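Local coordinates for protein macrophage migration inhibitory factor (Oncomelania hupensis, PDB 6LR3) that belongs to the macrophage migration inhibitory factor family, small alpha/beta proteins that assemble as trimers, here from a freshwater snail, at residues D79-F84 with V90-I95. Sequence-based numbering, arbitrary orientation.
Unlike the reference sequence in segment 90-95: Val90 (reference Ile).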
# COMPACT_ATOMS: atom_id res chain seq x y z
N ASP B 79 -17.90 1.89 12.12
CA ASP B 79 -17.39 1.05 13.23
C ASP B 79 -15.88 1.26 13.36
O ASP B 79 -15.41 1.37 14.49
CB ASP B 79 -17.75 -0.40 13.01
CG ASP B 79 -19.21 -0.71 13.32
OD1 ASP B 79 -19.88 0.16 13.95
OD2 ASP B 79 -19.64 -1.77 12.93
N MET B 80 -15.15 1.29 12.25
CA MET B 80 -13.69 1.55 12.28
C MET B 80 -13.44 2.96 12.81
O MET B 80 -12.57 3.11 13.67
CB MET B 80 -13.08 1.37 10.88
CG MET B 80 -13.06 -0.06 10.48
SD MET B 80 -12.53 -0.28 8.72
CE MET B 80 -10.83 0.24 8.86
N GLU B 81 -14.16 3.96 12.32
CA GLU B 81 -14.00 5.33 12.82
C GLU B 81 -14.18 5.32 14.34
O GLU B 81 -13.37 5.92 15.04
CB GLU B 81 -15.02 6.27 12.19
CG GLU B 81 -14.67 6.63 10.77
CD GLU B 81 -15.82 7.41 10.12
OE1 GLU B 81 -16.92 7.47 10.73
OE2 GLU B 81 -15.58 7.97 9.03
N ASP B 82 -15.23 4.66 14.82
CA ASP B 82 -15.51 4.68 16.28
C ASP B 82 -14.30 4.11 17.04
O ASP B 82 -13.94 4.66 18.10
CB ASP B 82 -16.77 3.90 16.62
CG ASP B 82 -18.06 4.56 16.20
OD1 ASP B 82 -18.04 5.69 15.71
OD2 ASP B 82 -19.08 3.91 16.35
N MET B 83 -13.73 3.01 16.54
CA MET B 83 -12.57 2.38 17.20
C MET B 83 -11.37 3.32 17.10
O MET B 83 -10.62 3.42 18.05
CB MET B 83 -12.26 1.02 16.56
CG MET B 83 -11.22 0.30 17.32
SD MET B 83 -11.09 -1.41 16.78
CE MET B 83 -12.63 -2.12 17.33
N PHE B 84 -11.15 3.98 15.96
CA PHE B 84 -10.01 4.91 15.79
C PHE B 84 -10.17 6.10 16.71
O PHE B 84 -9.20 6.57 17.27
CB PHE B 84 -9.90 5.40 14.35
CG PHE B 84 -9.60 4.33 13.33
CD1 PHE B 84 -9.06 3.11 13.68
CD2 PHE B 84 -9.86 4.57 11.99
CE1 PHE B 84 -8.80 2.14 12.71
CE2 PHE B 84 -9.57 3.62 11.03
CZ PHE B 84 -9.00 2.43 11.38
N VAL B 90 -8.32 10.26 17.41
CA VAL B 90 -8.40 11.01 16.14
C VAL B 90 -9.84 11.45 15.98
O VAL B 90 -10.76 10.66 16.30
CB VAL B 90 -7.90 10.12 14.99
CG1 VAL B 90 -8.03 10.80 13.65
CG2 VAL B 90 -6.43 9.78 15.18
N ARG B 91 -10.06 12.67 15.52
CA ARG B 91 -11.42 13.15 15.23
C ARG B 91 -11.97 12.42 14.01
O ARG B 91 -11.18 12.07 13.07
CB ARG B 91 -11.37 14.65 14.99
CG ARG B 91 -11.08 15.42 16.28
CD ARG B 91 -10.56 16.83 16.12
NE ARG B 91 -10.72 17.48 14.84
CZ ARG B 91 -9.74 17.90 14.05
NH1 ARG B 91 -8.45 17.74 14.39
NH2 ARG B 91 -10.06 18.45 12.90
N ARG B 92 -13.28 12.23 13.97
CA ARG B 92 -13.93 11.56 12.83
C ARG B 92 -13.59 12.30 11.53
O ARG B 92 -13.41 11.62 10.49
CB ARG B 92 -15.44 11.46 13.02
CG ARG B 92 -16.08 10.40 12.16
CD ARG B 92 -17.58 10.32 12.36
NE ARG B 92 -17.91 9.92 13.72
CZ ARG B 92 -18.00 8.68 14.17
NH1 ARG B 92 -17.77 7.65 13.39
NH2 ARG B 92 -18.32 8.48 15.44
N GLU B 93 -13.45 13.63 11.57
CA GLU B 93 -13.17 14.41 10.34
C GLU B 93 -11.69 14.34 9.98
O GLU B 93 -11.28 15.09 9.06
CB GLU B 93 -13.65 15.86 10.51
CG GLU B 93 -12.90 16.63 11.58
CD GLU B 93 -13.57 16.64 12.95
OE1 GLU B 93 -14.31 15.67 13.33
OE2 GLU B 93 -13.29 17.62 13.69
N ARG B 94 -10.89 13.49 10.64
CA ARG B 94 -9.48 13.28 10.29
C ARG B 94 -9.27 11.81 9.90
O ARG B 94 -8.11 11.32 9.97
CB ARG B 94 -8.58 13.71 11.44
CG ARG B 94 -8.62 15.20 11.70
CD ARG B 94 -7.88 16.00 10.66
NE ARG B 94 -6.44 15.83 10.80
CZ ARG B 94 -5.54 16.46 10.05
NH1 ARG B 94 -5.94 17.29 9.11
NH2 ARG B 94 -4.26 16.25 10.22
N ILE B 95 -10.34 11.12 9.52
CA ILE B 95 -10.26 9.67 9.15
C ILE B 95 -10.80 9.48 7.74
O ILE B 95 -11.92 9.86 7.47
CB ILE B 95 -11.05 8.80 10.15
CG1 ILE B 95 -10.56 9.01 11.57
CG2 ILE B 95 -10.99 7.34 9.74
CD1 ILE B 95 -11.49 8.44 12.63
O HOH W 1 -13.67 7.47 7.28
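Glu81, about two turns before the end of helix 70-88, lies beside Arg92 in the loop that leads back to strand 95-101, their CA atoms 6.2 Å apart; Phe84 and Val90 approach to much the same distance nearer the helix end. Residues 79-84 are regular helix, while 90-95 is a loop with a short 3-10 turn at 92-93 that feeds into the strand at Ile95. Arg92 reaches back over the helix: CG stands anti to the backbone N (chi1 -160°), the chain bends at chi3, and its guanidinium meets two successive acidic side chains with its edge, forming a salt-bridge network with Glu81 and Asp82. NH1 and NH2 both donate end-on to the single oxygen Asp82 OD1, NH2 at 2.8 Å and NH1 through a longer, more bent bond, and this oxygen is approached nearly along its C-O bond. NH1 also donates to Glu81 OE1, 2.8 Å away, on the anti side of the carboxylate and 25° out of its plane. All three bonds lie close to the guanidinium plane, whereas the Asp82 carboxylate is turned 82° from it. The other Glu81 oxygen, OE2, accepts from the backbone N of Gly111 of a second subunit and from a water that also donates to Ile95 O. On the side toward the sheet the packing is apolar. Ile95 CG2 rests against the edge of the Phe84 ring, 3.7 Å from CD2, and lies 3.9 Å from Glu81 CG; Ile95 CD1 packs on Phe84 CB. Phe84 and Val90 continue the core onto Val58 of the central sheet. The contact thus ties helix to following strand through apolar packing of Ile95 on Phe84 and the salt-bridge network of Arg92. With two carboxylates sharing one guanidinium, Arg92 probably offsets their mutual repulsion, and Glu81 carries the network on to the trimer interface.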